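Local coordinates for protein acetylglutamate kinase (PDB 3L86) that probably catalyses the ATP-dependent phosphorylation of N-acetyl-L-glutamate, the second step on the arginine pathway from glutamate to N-acetylornithine, at residues K42-A47 / L211-V215; N192-T198 / P248-S252; F55-K60 / K122-V128; V107-L112 / L177-G181. All blocks are in the same frame, centred on the assembly; numbering follows the deposited sequence.

Contact 1 (K42-A47 / L211-V215); sequences KIGGVA and LMTNV. With ADP (adenosine-5'-diphosphate), chain B.
K42 and I43 pair in parallel with L211 and M212, the two strands separating just beyond as each runs into a nucleotide-binding loop. M212 holds the junction through both its backbone groups: its N donates to K42 O at 2.9 Å, and its O accepts from G44 N at 3.0 Å. On one face of the sheet I43 and M212 point the same way, side by side, and A47 comes over to the same methionine, its CB 4.3 Å from M212 CE. On the other face L211 CD2 lies against the start of the K42 chain. V46 and N214 meet at about a right angle. T213 turns OG1 anti to its backbone N (chi1 178°), where it hydrogen-bonds ADP O2B at 2.7 Å, while G45 N makes a weak bond to ADP O3B. In this amino acid kinase fold the strand ends set a hydroxyl and a backbone N-H around the beta-phosphate, and K42 NZ lies 3.7 Å from ADP O1B, consistent with its predicted transition-state role.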
loop_
_atom_site.group_PDB
_atom_site.type_symbol
_atom_site.label_atom_id
_atom_site.label_comp_id
_atom_site.label_asym_id
_atom_site.label_seq_id
_atom_site.Cartn_x
_atom_site.Cartn_y
_atom_site.Cartn_z
ATOM N N LYS A 42 -3.228 -3.056 -2.791
ATOM C CA LYS A 42 -2.403 -1.863 -2.568
ATOM C C LYS A 42 -2.023 -1.260 -3.938
ATOM O O LYS A 42 -1.563 -1.958 -4.851
ATOM C CB LYS A 42 -1.162 -2.295 -1.777
ATOM C CG LYS A 42 -0.266 -1.187 -1.173
ATOM C CD LYS A 42 0.358 -0.240 -2.193
ATOM C CE LYS A 42 1.540 -0.786 -2.981
ATOM N NZ LYS A 42 2.462 0.458 -3.171
ATOM N N ILE A 43 -2.239 0.029 -4.108
ATOM C CA ILE A 43 -2.047 0.691 -5.424
ATOM C C ILE A 43 -0.920 1.743 -5.282
ATOM O O ILE A 43 -1.044 2.681 -4.434
ATOM C CB ILE A 43 -3.425 1.327 -5.968
ATOM C CG1 ILE A 43 -4.524 0.290 -6.068
ATOM C CG2 ILE A 43 -3.277 1.950 -7.408
ATOM C CD1 ILE A 43 -5.960 0.858 -6.039
ATOM N N GLY A 44 0.172 1.602 -6.085
ATOM C CA GLY A 44 1.336 2.575 -6.076
ATOM C C GLY A 44 1.104 3.964 -6.685
ATOM O O GLY A 44 0.041 4.243 -7.194
ATOM N N GLY A 45 2.086 4.862 -6.619
ATOM C CA GLY A 45 1.893 6.252 -7.120
ATOM C C GLY A 45 1.520 6.341 -8.606
ATOM O O GLY A 45 0.406 6.775 -8.973
ATOM N N VAL A 46 2.456 5.928 -9.466
ATOM C CA VAL A 46 2.218 5.915 -10.933
ATOM C C VAL A 46 0.962 5.055 -11.295
ATOM O O VAL A 46 0.076 5.461 -12.083
ATOM C CB VAL A 46 3.519 5.462 -11.681
ATOM C CG1 VAL A 46 3.271 5.178 -13.187
ATOM C CG2 VAL A 46 4.652 6.534 -11.524
ATOM N N ALA A 47 0.893 3.861 -10.715
ATOM C CA ALA A 47 -0.139 2.875 -11.031
ATOM C C ALA A 47 -1.530 3.464 -10.820
ATOM O O ALA A 47 -2.470 3.141 -11.577
ATOM C CB ALA A 47 0.061 1.635 -10.156
ATOM N N LEU A 211 0.201 -6.275 -4.594
ATOM C CA LEU A 211 0.999 -5.070 -4.534
ATOM C C LEU A 211 1.180 -4.528 -5.977
ATOM O O LEU A 211 2.119 -4.921 -6.719
ATOM C CB LEU A 211 2.388 -5.355 -3.848
ATOM C CG LEU A 211 2.323 -5.802 -2.365
ATOM C CD1 LEU A 211 3.627 -6.443 -1.874
ATOM C CD2 LEU A 211 1.926 -4.684 -1.386
ATOM N N MET A 212 0.283 -3.627 -6.379
ATOM C CA MET A 212 0.229 -3.209 -7.782
ATOM C C MET A 212 1.115 -1.970 -7.976
ATOM O O MET A 212 1.041 -1.024 -7.173
ATOM C CB MET A 212 -1.239 -2.886 -8.185
ATOM C CG MET A 212 -1.536 -3.197 -9.667
ATOM S SD MET A 212 -3.277 -2.931 -10.200
ATOM C CE MET A 212 -3.267 -1.152 -10.220
ATOM N N THR A 213 1.961 -2.006 -9.011
ATOM C CA THR A 213 3.042 -1.068 -9.134
ATOM C C THR A 213 3.271 -0.787 -10.642
ATOM O O THR A 213 2.366 -1.071 -11.488
ATOM C CB THR A 213 4.348 -1.606 -8.431
ATOM O OG1 THR A 213 5.434 -0.680 -8.615
ATOM C CG2 THR A 213 4.771 -3.008 -8.923
ATOM N N ASN A 214 4.429 -0.220 -10.996
ATOM C CA ASN A 214 4.632 0.182 -12.387
ATOM C C ASN A 214 5.779 -0.603 -13.089
ATOM O O ASN A 214 6.487 -0.080 -13.988
ATOM C CB ASN A 214 4.762 1.725 -12.503
ATOM C CG ASN A 214 6.030 2.265 -11.877
ATOM O OD1 ASN A 214 6.593 1.647 -10.964
ATOM N ND2 ASN A 214 6.565 3.359 -12.444
ATOM N N VAL A 215 5.957 -1.851 -12.655
ATOM C CA VAL A 215 6.854 -2.814 -13.285
ATOM C C VAL A 215 6.071 -4.110 -13.361
ATOM O O VAL A 215 5.142 -4.336 -12.549
ATOM C CB VAL A 215 8.222 -2.931 -12.527
ATOM C CG1 VAL A 215 8.014 -3.355 -11.042
ATOM C CG2 VAL A 215 9.107 -3.879 -13.229
HETATM P PB ADP B . 5.477 2.063 -6.027
HETATM O O1B ADP B . 5.638 1.673 -4.586
HETATM O O2B ADP B . 4.552 1.154 -6.848
HETATM O O3B ADP B . 5.067 3.488 -6.157
HETATM P PA ADP B . 8.455 2.094 -6.155
HETATM O O1A ADP B . 9.320 2.940 -7.080
HETATM O O2A ADP B . 8.453 2.463 -4.699
HETATM O O3A ADP B . 6.923 1.966 -6.761
HETATM O "O5'" ADP B . 9.007 0.590 -6.368
HETATM C "C5'" ADP B . 8.994 0.022 -7.702
HETATM C "C4'" ADP B . 10.397 0.223 -8.346
HETATM O "O4'" ADP B . 11.442 -0.568 -7.741
HETATM C "C3'" ADP B . 10.468 -0.151 -9.835
HETATM O "O3'" ADP B . 9.930 0.932 -10.588
HETATM C "C2'" ADP B . 11.965 -0.267 -10.091
HETATM O "O2'" ADP B . 12.416 1.031 -10.460
HETATM C "C1'" ADP B . 12.553 -0.518 -8.704
HETATM N N9 ADP B . 13.268 -1.822 -8.656
HETATM C C8 ADP B . 14.474 -1.989 -8.040
HETATM N N7 ADP B . 14.853 -3.292 -8.126
HETATM C C5 ADP B . 13.895 -3.943 -8.830
HETATM C C6 ADP B . 13.685 -5.303 -9.319
HETATM N N6 ADP B . 14.561 -6.295 -9.006
HETATM N N1 ADP B . 12.543 -5.589 -10.003
HETATM C C2 ADP B . 11.649 -4.656 -10.289
HETATM N N3 ADP B . 11.774 -3.391 -9.885
HETATM C C4 ADP B . 12.866 -2.972 -9.178
#

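Contact 2 (N192-T198 / P248-S252); sequences NADYLAT and PKIES. With NLG (N-acetyl-L-glutamate), chain C; ADP (adenosine-5'-diphosphate), chain B.
K249 NZ bridges protein and nucleotide, hydrogen-bonding ADP O1B at 2.9 Å and forming a salt bridge with D194 OD1 at 3.1 Å. The ammonium meets that oxygen on its syn side, 16° out of the carboxylate plane. The lysine leaves its helix extended at first and then bent at chi3 and chi4, which carries NZ back between carboxylate and phosphate. D194 OD1 also has a long, weak ion pair with K42 NZ, so one carboxylate faces two lysines, both predicted transition-state stabilisers, beside the beta-phosphate. At the start of the other helix, A193 N donates to OE1 of N-acetylglutamate at 3.0 Å. Helices 193-203 and 246-258 of the amino acid kinase fold run nearly parallel here, their local axes 11° apart and 8.7 Å at closest approach, bringing the substrate and nucleotide ends of the site together. N192 is the N-cap of the first helix: its OD1 accepts from Y195 N, while its amide crosses P248 at about a right angle, OD1 lying 3.6 Å from P248 CB. The Y195 ring approaches the same proline obliquely, CE1 3.9 Å from P248 CB, and N192 CB sits above one face of the tyrosine ring, toward its rim. Farther along, S252 packs against T198, each hydroxyl bonded back within its own helix, S252 OG to P248 O and T198 OG1 to D194 O.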
loop_
_atom_site.group_PDB
_atom_site.type_symbol
_atom_site.label_atom_id
_atom_site.label_comp_id
_atom_site.label_asym_id
_atom_site.label_seq_id
_atom_site.Cartn_x
_atom_site.Cartn_y
_atom_site.Cartn_z
ATOM N N ASN A 192 5.370 4.080 4.975
ATOM C CA ASN A 192 5.614 3.458 3.636
ATOM C C ASN A 192 4.343 2.629 3.248
ATOM O O ASN A 192 3.838 1.890 4.103
ATOM C CB ASN A 192 6.825 2.511 3.706
ATOM C CG ASN A 192 6.943 1.624 2.473
ATOM O OD1 ASN A 192 6.570 0.445 2.497
ATOM N ND2 ASN A 192 7.452 2.178 1.393
ATOM N N ALA A 193 3.825 2.745 2.013
ATOM C CA ALA A 193 2.496 2.113 1.710
ATOM C C ALA A 193 2.515 0.607 1.784
ATOM O O ALA A 193 1.498 0.008 2.114
ATOM C CB ALA A 193 1.874 2.576 0.337
ATOM N N ASP A 194 3.647 -0.011 1.434
ATOM C CA ASP A 194 3.829 -1.476 1.541
ATOM C C ASP A 194 3.728 -1.993 2.989
ATOM O O ASP A 194 3.163 -3.058 3.233
ATOM C CB ASP A 194 5.190 -1.914 0.924
ATOM C CG ASP A 194 5.356 -1.418 -0.560
ATOM O OD1 ASP A 194 4.462 -1.669 -1.390
ATOM O OD2 ASP A 194 6.349 -0.725 -0.874
ATOM N N TYR A 195 4.302 -1.253 3.925
ATOM C CA TYR A 195 4.210 -1.579 5.344
ATOM C C TYR A 195 2.730 -1.554 5.785
ATOM O O TYR A 195 2.253 -2.436 6.549
ATOM C CB TYR A 195 4.992 -0.505 6.159
ATOM C CG TYR A 195 6.556 -0.573 6.134
ATOM C CD1 TYR A 195 7.263 -1.267 5.140
ATOM C CD2 TYR A 195 7.308 0.067 7.152
ATOM C CE1 TYR A 195 8.725 -1.310 5.157
ATOM C CE2 TYR A 195 8.729 0.043 7.184
ATOM C CZ TYR A 195 9.423 -0.633 6.187
ATOM O OH TYR A 195 10.811 -0.649 6.269
ATOM N N LEU A 196 2.017 -0.500 5.399
ATOM C CA LEU A 196 0.581 -0.413 5.761
ATOM C C LEU A 196 -0.263 -1.590 5.177
ATOM O O LEU A 196 -1.133 -2.141 5.870
ATOM C CB LEU A 196 -0.056 0.920 5.339
ATOM C CG LEU A 196 -1.569 1.031 5.749
ATOM C CD1 LEU A 196 -1.762 0.715 7.277
ATOM C CD2 LEU A 196 -2.178 2.397 5.459
ATOM N N ALA A 197 -0.047 -1.910 3.897
ATOM C CA ALA A 197 -0.660 -3.059 3.243
ATOM C C ALA A 197 -0.446 -4.387 3.990
ATOM O O ALA A 197 -1.409 -5.156 4.107
ATOM C CB ALA A 197 -0.087 -3.183 1.800
ATOM N N THR A 198 0.803 -4.685 4.427
ATOM C CA THR A 198 1.082 -5.917 5.266
ATOM C C THR A 198 0.223 -5.940 6.548
ATOM O O THR A 198 -0.377 -6.938 6.889
ATOM C CB THR A 198 2.600 -6.056 5.777
ATOM O OG1 THR A 198 3.514 -5.932 4.685
ATOM C CG2 THR A 198 2.817 -7.418 6.413
ATOM N N PRO A 248 11.348 -2.309 0.277
ATOM C CA PRO A 248 10.144 -2.432 1.157
ATOM C C PRO A 248 9.010 -3.261 0.531
ATOM O O PRO A 248 8.327 -4.005 1.255
ATOM C CB PRO A 248 9.746 -0.964 1.426
ATOM C CG PRO A 248 10.461 -0.171 0.286
ATOM C CD PRO A 248 11.662 -0.918 -0.100
ATOM N N LYS A 249 8.807 -3.199 -0.802
ATOM C CA LYS A 249 7.753 -4.062 -1.461
ATOM C C LYS A 249 7.920 -5.576 -1.240
ATOM O O LYS A 249 6.972 -6.273 -0.846
ATOM C CB LYS A 249 7.610 -3.724 -2.985
ATOM C CG LYS A 249 6.231 -4.004 -3.626
ATOM C CD LYS A 249 6.141 -3.454 -5.117
ATOM C CE LYS A 249 6.560 -1.974 -5.101
ATOM N NZ LYS A 249 5.450 -1.171 -4.332
ATOM N N ILE A 250 9.124 -6.106 -1.494
ATOM C CA ILE A 250 9.369 -7.543 -1.378
ATOM C C ILE A 250 9.488 -7.983 0.102
ATOM O O ILE A 250 9.134 -9.103 0.397
ATOM C CB ILE A 250 10.661 -8.033 -2.154
ATOM C CG1 ILE A 250 10.645 -9.534 -2.361
ATOM C CG2 ILE A 250 11.949 -7.719 -1.424
ATOM C CD1 ILE A 250 9.654 -9.951 -3.356
ATOM N N GLU A 251 9.956 -7.130 1.008
ATOM C CA GLU A 251 9.919 -7.456 2.468
ATOM C C GLU A 251 8.479 -7.548 3.008
ATOM O O GLU A 251 8.138 -8.459 3.806
ATOM C CB GLU A 251 10.698 -6.424 3.307
ATOM C CG GLU A 251 12.246 -6.545 3.140
ATOM C CD GLU A 251 13.023 -5.453 3.838
ATOM O OE1 GLU A 251 12.492 -4.381 4.152
ATOM O OE2 GLU A 251 14.223 -5.664 4.074
ATOM N N SER A 252 7.626 -6.593 2.610
ATOM C CA SER A 252 6.182 -6.676 2.982
ATOM C C SER A 252 5.536 -7.983 2.444
ATOM O O SER A 252 4.806 -8.704 3.177
ATOM C CB SER A 252 5.463 -5.400 2.483
ATOM O OG SER A 252 6.035 -4.262 3.165
HETATM C CA NLG C . 6.325 6.783 1.974
HETATM C C NLG C . 7.343 6.643 2.956
HETATM O OXT NLG C . 8.555 6.585 2.726
HETATM O O NLG C . 7.355 6.442 4.114
HETATM C CB NLG C . 4.810 6.929 1.744
HETATM C CG NLG C . 4.184 6.864 0.290
HETATM C CD NLG C . 4.320 5.618 -0.684
HETATM O OE1 NLG C . 4.683 4.584 -0.202
HETATM O OE2 NLG C . 4.111 5.652 -1.908
HETATM C C7 NLG C . 7.038 8.337 0.366
HETATM C C8 NLG C . 7.292 8.439 -0.810
HETATM O O7 NLG C . 7.067 9.202 1.207
HETATM N N2 NLG C . 6.704 7.211 0.868
HETATM P PB ADP B . 5.477 2.063 -6.027
HETATM O O1B ADP B . 5.638 1.673 -4.586
HETATM O O2B ADP B . 4.552 1.154 -6.848
HETATM O O3B ADP B . 5.067 3.488 -6.157
HETATM P PA ADP B . 8.455 2.094 -6.155
HETATM O O1A ADP B . 9.320 2.940 -7.080
HETATM O O2A ADP B . 8.453 2.463 -4.699
HETATM O O3A ADP B . 6.923 1.966 -6.761
HETATM O "O5'" ADP B . 9.007 0.590 -6.368
HETATM C "C5'" ADP B . 8.994 0.022 -7.702
HETATM C "C4'" ADP B . 10.397 0.223 -8.346
HETATM O "O4'" ADP B . 11.442 -0.568 -7.741
HETATM C "C3'" ADP B . 10.468 -0.151 -9.835
HETATM O "O3'" ADP B . 9.930 0.932 -10.588
HETATM C "C2'" ADP B . 11.965 -0.267 -10.091
HETATM O "O2'" ADP B . 12.416 1.031 -10.460
HETATM C "C1'" ADP B . 12.553 -0.518 -8.704
HETATM N N9 ADP B . 13.268 -1.822 -8.656
HETATM C C8 ADP B . 14.474 -1.989 -8.040
HETATM N N7 ADP B . 14.853 -3.292 -8.126
HETATM C C5 ADP B . 13.895 -3.943 -8.830
HETATM C C6 ADP B . 13.685 -5.303 -9.319
HETATM N N6 ADP B . 14.561 -6.295 -9.006
HETATM N N1 ADP B . 12.543 -5.589 -10.003
HETATM C C2 ADP B . 11.649 -4.656 -10.289
HETATM N N3 ADP B . 11.774 -3.391 -9.885
HETATM C C4 ADP B . 12.866 -2.972 -9.178
#

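Contact 3 (F55-K60 / K122-V128); sequences FLSQIK and KLRQAGV
L56 and L123 cross obliquely, their CD2 methyls 4.1 Å apart, and L123 CD2 also reaches I59 CG2 at 4.2 Å. The same L123 methyl approaches the F55 ring at a slant, while F55 has I59 CG1 over one face and L56 CD2 at its edge, so helix 53-64 holds its own aromatic in place. With CG1 beside the backbone N (chi1 -59°), I59 has its CG2 branch directed at V128, whose CG2 is 4.1 Å away. Helix 101-125 closes in a Schellman motif: G127, at positive phi, is the C-prime residue, with V128 N bonded to L123 O and G127 N to R124 O. This turn brings A126 CB against L56 CB at 4.1 Å and V128 CG2 within 3.9 Å of K60 CA. Both helices pack on the parallel strands of the central sheet, L123 touching I71 and I176, and I59 touching I41 and L69. The K60 chain, extended until its last bend, passes the turn's carbonyls, CD 3.8 Å from A126 O, to its salt-bridge partner D64.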
loop_
_atom_site.group_PDB
_atom_site.type_symbol
_atom_site.label_atom_id
_atom_site.label_comp_id
_atom_site.label_asym_id
_atom_site.label_seq_id
_atom_site.Cartn_x
_atom_site.Cartn_y
_atom_site.Cartn_z
ATOM N N PHE A 55 -9.091 -3.172 -15.067
ATOM C CA PHE A 55 -8.964 -2.987 -13.587
ATOM C C PHE A 55 -10.300 -2.616 -13.005
ATOM O O PHE A 55 -10.797 -3.280 -12.112
ATOM C CB PHE A 55 -7.897 -1.900 -13.222
ATOM C CG PHE A 55 -7.848 -1.549 -11.748
ATOM C CD1 PHE A 55 -6.953 -2.178 -10.886
ATOM C CD2 PHE A 55 -8.691 -0.577 -11.228
ATOM C CE1 PHE A 55 -6.890 -1.852 -9.538
ATOM C CE2 PHE A 55 -8.661 -0.275 -9.860
ATOM C CZ PHE A 55 -7.773 -0.919 -9.023
ATOM N N LEU A 56 -10.869 -1.513 -13.502
ATOM C CA LEU A 56 -12.166 -1.043 -13.025
ATOM C C LEU A 56 -13.317 -2.116 -13.109
ATOM O O LEU A 56 -14.100 -2.267 -12.168
ATOM C CB LEU A 56 -12.561 0.223 -13.840
ATOM C CG LEU A 56 -11.608 1.436 -13.695
ATOM C CD1 LEU A 56 -11.949 2.598 -14.716
ATOM C CD2 LEU A 56 -11.597 1.939 -12.222
ATOM N N SER A 57 -13.464 -2.810 -14.237
ATOM C CA SER A 57 -14.451 -3.952 -14.304
ATOM C C SER A 57 -14.188 -5.104 -13.330
ATOM O O SER A 57 -15.120 -5.693 -12.734
ATOM C CB SER A 57 -14.501 -4.547 -15.721
ATOM O OG SER A 57 -14.914 -3.549 -16.656
ATOM N N GLN A 58 -12.919 -5.464 -13.167
ATOM C CA GLN A 58 -12.560 -6.564 -12.263
ATOM C C GLN A 58 -12.937 -6.217 -10.830
ATOM O O GLN A 58 -13.523 -7.031 -10.115
ATOM C CB GLN A 58 -11.051 -6.976 -12.405
ATOM C CG GLN A 58 -10.630 -8.179 -11.497
ATOM C CD GLN A 58 -11.450 -9.462 -11.797
ATOM O OE1 GLN A 58 -12.444 -9.776 -11.135
ATOM N NE2 GLN A 58 -11.070 -10.145 -12.831
ATOM N N ILE A 59 -12.606 -5.004 -10.388
ATOM C CA ILE A 59 -13.086 -4.554 -9.067
ATOM C C ILE A 59 -14.637 -4.623 -8.944
ATOM O O ILE A 59 -15.157 -5.202 -7.965
ATOM C CB ILE A 59 -12.561 -3.111 -8.726
ATOM C CG1 ILE A 59 -11.011 -3.020 -8.716
ATOM C CG2 ILE A 59 -13.072 -2.629 -7.389
ATOM C CD1 ILE A 59 -10.286 -3.905 -7.622
ATOM N N LYS A 60 -15.377 -3.982 -9.860
ATOM C CA LYS A 60 -16.861 -3.975 -9.781
ATOM C C LYS A 60 -17.410 -5.422 -9.746
ATOM O O LYS A 60 -18.320 -5.719 -8.981
ATOM C CB LYS A 60 -17.504 -3.269 -11.000
ATOM C CG LYS A 60 -19.023 -2.990 -10.675
ATOM C CD LYS A 60 -19.794 -2.265 -11.729
ATOM C CE LYS A 60 -21.265 -2.117 -11.211
ATOM N NZ LYS A 60 -22.076 -3.285 -11.769
ATOM N N LYS A 122 -12.549 7.937 -9.997
ATOM C CA LYS A 122 -12.520 6.928 -11.092
ATOM C C LYS A 122 -13.358 5.679 -10.777
ATOM O O LYS A 122 -14.089 5.141 -11.673
ATOM C CB LYS A 122 -11.083 6.497 -11.440
ATOM C CG LYS A 122 -10.172 7.571 -12.036
ATOM C CD LYS A 122 -10.513 7.774 -13.507
ATOM C CE LYS A 122 -9.527 8.715 -14.176
ATOM N NZ LYS A 122 -9.952 10.120 -14.094
ATOM N N LEU A 123 -13.256 5.180 -9.531
ATOM C CA LEU A 123 -14.052 4.020 -9.081
ATOM C C LEU A 123 -15.573 4.316 -9.042
ATOM O O LEU A 123 -16.411 3.516 -9.571
ATOM C CB LEU A 123 -13.564 3.523 -7.703
ATOM C CG LEU A 123 -12.194 2.803 -7.661
ATOM C CD1 LEU A 123 -11.570 2.685 -6.229
ATOM C CD2 LEU A 123 -12.349 1.406 -8.274
ATOM N N ARG A 124 -15.966 5.427 -8.402
ATOM C CA ARG A 124 -17.382 5.809 -8.405
ATOM C C ARG A 124 -17.947 6.011 -9.811
ATOM O O ARG A 124 -19.051 5.553 -10.115
ATOM C CB ARG A 124 -17.660 6.998 -7.480
ATOM C CG ARG A 124 -17.611 6.648 -5.990
ATOM C CD ARG A 124 -17.731 7.921 -5.070
ATOM N NE ARG A 124 -17.920 7.551 -3.665
ATOM C CZ ARG A 124 -18.091 8.415 -2.668
ATOM N NH1 ARG A 124 -18.092 9.713 -2.877
ATOM N NH2 ARG A 124 -18.251 7.987 -1.442
ATOM N N GLN A 125 -17.205 6.680 -10.678
ATOM C CA GLN A 125 -17.639 6.845 -12.048
ATOM C C GLN A 125 -17.825 5.496 -12.731
ATOM O O GLN A 125 -18.622 5.370 -13.669
ATOM C CB GLN A 125 -16.666 7.736 -12.853
ATOM C CG GLN A 125 -17.027 9.193 -12.754
ATOM C CD GLN A 125 -15.858 10.145 -12.689
ATOM O OE1 GLN A 125 -14.780 9.893 -13.246
ATOM N NE2 GLN A 125 -16.065 11.267 -11.998
ATOM N N ALA A 126 -17.121 4.473 -12.264
ATOM C CA ALA A 126 -17.305 3.173 -12.880
ATOM C C ALA A 126 -18.403 2.337 -12.217
ATOM O O ALA A 126 -18.552 1.176 -12.566
ATOM C CB ALA A 126 -15.967 2.390 -12.945
ATOM N N GLY A 127 -19.158 2.894 -11.260
ATOM C CA GLY A 127 -20.207 2.132 -10.578
ATOM C C GLY A 127 -19.790 1.349 -9.330
ATOM O O GLY A 127 -20.615 0.692 -8.709
ATOM N N VAL A 128 -18.522 1.450 -8.919
ATOM C CA VAL A 128 -18.068 0.868 -7.627
ATOM C C VAL A 128 -18.466 1.720 -6.404
ATOM O O VAL A 128 -18.276 2.950 -6.398
ATOM C CB VAL A 128 -16.539 0.681 -7.629
ATOM C CG1 VAL A 128 -16.053 0.096 -6.290
ATOM C CG2 VAL A 128 -16.153 -0.229 -8.786
#

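Contact 4 (V107-L112 / L177-G181); sequences VSHALL and LASLG
Helix 107-112 passes over a break in strand 174-182, where S179 sits at the centre of an inverse gamma turn, and the closest backbone pair is L111 and A178, with CA atoms 6.2 Å apart. L111 points into the break. With CG anti to its carbonyl carbon (chi1 -71°), its CD1 comes 3.7 Å from S179 O and as near to S179 OG, and touches L180 CD2 at 3.8 Å. L112, one residue on, lays CD2 on A178 CB at 3.9 Å, with its CG also in contact with L180 CD1. L180 is therefore bordered by both leucines and, toward the N-terminal end of the segment, by V107 CG1, 4.2 Å from L180 CD2, and by S108 CB; S108 OG itself bonds back to M104 O. The interface joins helix 101-125 to the sheet largely through aliphatic groups, yet S179 touches the substrate and V107 packs on N190, which hydrogen-bonds the bound N-acetylglutamate. Apolar packing thus covers the helix side of a turn that lines the substrate site.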
loop_
_atom_site.group_PDB
_atom_site.type_symbol
_atom_site.label_atom_id
_atom_site.label_comp_id
_atom_site.label_asym_id
_atom_site.label_seq_id
_atom_site.Cartn_x
_atom_site.Cartn_y
_atom_site.Cartn_z
ATOM N N VAL A 107 3.219 15.897 2.541
ATOM C CA VAL A 107 2.921 14.450 2.402
ATOM C C VAL A 107 1.389 14.199 2.433
ATOM O O VAL A 107 0.842 13.497 1.567
ATOM C CB VAL A 107 3.700 13.573 3.454
ATOM C CG1 VAL A 107 3.240 12.082 3.476
ATOM C CG2 VAL A 107 5.260 13.615 3.250
ATOM N N SER A 108 0.701 14.752 3.434
ATOM C CA SER A 108 -0.737 14.490 3.571
ATOM C C SER A 108 -1.537 15.151 2.466
ATOM O O SER A 108 -2.507 14.537 1.952
ATOM C CB SER A 108 -1.272 14.890 4.970
ATOM O OG SER A 108 -1.120 16.266 5.155
ATOM N N HIS A 109 -1.133 16.355 2.037
ATOM C CA HIS A 109 -1.786 16.991 0.863
ATOM C C HIS A 109 -1.639 16.148 -0.435
ATOM O O HIS A 109 -2.605 15.912 -1.145
ATOM C CB HIS A 109 -1.210 18.399 0.586
ATOM C CG HIS A 109 -1.658 18.986 -0.714
ATOM N ND1 HIS A 109 -2.998 19.091 -1.068
ATOM C CD2 HIS A 109 -0.951 19.524 -1.740
ATOM C CE1 HIS A 109 -3.082 19.633 -2.278
ATOM N NE2 HIS A 109 -1.859 19.918 -2.700
ATOM N N ALA A 110 -0.436 15.680 -0.758
ATOM C CA ALA A 110 -0.319 14.869 -1.982
ATOM C C ALA A 110 -1.137 13.540 -1.883
ATOM O O ALA A 110 -1.825 13.111 -2.834
ATOM C CB ALA A 110 1.175 14.593 -2.282
ATOM N N LEU A 111 -1.037 12.859 -0.748
ATOM C CA LEU A 111 -1.734 11.567 -0.592
ATOM C C LEU A 111 -3.280 11.702 -0.610
ATOM O O LEU A 111 -3.952 10.966 -1.355
ATOM C CB LEU A 111 -1.276 10.864 0.695
ATOM C CG LEU A 111 0.155 10.294 0.735
ATOM C CD1 LEU A 111 0.428 9.679 2.120
ATOM C CD2 LEU A 111 0.334 9.276 -0.371
ATOM N N LEU A 112 -3.847 12.616 0.194
ATOM C CA LEU A 112 -5.301 12.788 0.271
ATOM C C LEU A 112 -5.904 13.525 -0.933
ATOM O O LEU A 112 -6.926 13.091 -1.482
ATOM C CB LEU A 112 -5.746 13.471 1.588
ATOM C CG LEU A 112 -5.351 12.687 2.871
ATOM C CD1 LEU A 112 -5.574 13.564 4.109
ATOM C CD2 LEU A 112 -6.065 11.316 3.002
ATOM N N LEU A 177 -7.829 3.674 1.896
ATOM C CA LEU A 177 -6.864 4.168 2.909
ATOM C C LEU A 177 -5.534 4.648 2.381
ATOM O O LEU A 177 -4.706 3.861 1.903
ATOM C CB LEU A 177 -6.487 3.053 3.850
ATOM C CG LEU A 177 -7.079 2.785 5.178
ATOM C CD1 LEU A 177 -8.591 2.580 5.003
ATOM C CD2 LEU A 177 -6.405 1.516 5.787
ATOM N N ALA A 178 -5.266 5.925 2.567
ATOM C CA ALA A 178 -3.920 6.489 2.302
ATOM C C ALA A 178 -2.871 5.976 3.301
ATOM O O ALA A 178 -3.239 5.593 4.421
ATOM C CB ALA A 178 -3.979 8.021 2.377
ATOM N N SER A 179 -1.570 6.053 2.929
ATOM C CA SER A 179 -0.529 5.523 3.808
ATOM C C SER A 179 -0.107 6.523 4.903
ATOM O O SER A 179 0.963 7.192 4.762
ATOM C CB SER A 179 0.697 5.055 3.023
ATOM O OG SER A 179 1.217 6.086 2.176
ATOM N N LEU A 180 -0.962 6.631 5.927
ATOM C CA LEU A 180 -0.842 7.581 7.063
ATOM C C LEU A 180 -1.331 6.873 8.329
ATOM O O LEU A 180 -2.265 6.053 8.275
ATOM C CB LEU A 180 -1.711 8.853 6.840
ATOM C CG LEU A 180 -1.316 9.811 5.650
ATOM C CD1 LEU A 180 -2.423 10.844 5.383
ATOM C CD2 LEU A 180 0.072 10.553 5.824
ATOM N N GLY A 181 -0.686 7.144 9.458
ATOM C CA GLY A 181 -1.169 6.641 10.735
ATOM C C GLY A 181 -0.988 7.695 11.858
ATOM O O GLY A 181 -0.469 8.805 11.630
#

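Overall arrangement
Contacts 1 and 2 line the nucleotide site and hold the two predicted transition-state stabilisers, their centres 12 Å apart and joined where K42 NZ stands 3.4 Å from D194 OD1; L211 CD1 packs on K249 O at 3.5 Å. Contact 4 approaches from the acetylglutamate side, about 15 Å between centres from either of them, and meets contact 2 directly, A193 CA lying 3.7 Å from S179 CB. Contact 3 is the peripheral one, its centre about 17 Å from that of contact 1 and 24 Å from that of contact 2. F55 connects it inward, its CE1 being 3.8 Å from M212 CE. Helix 101-125 serves both contacts 3 and 4, whose centres are about 22 Å apart.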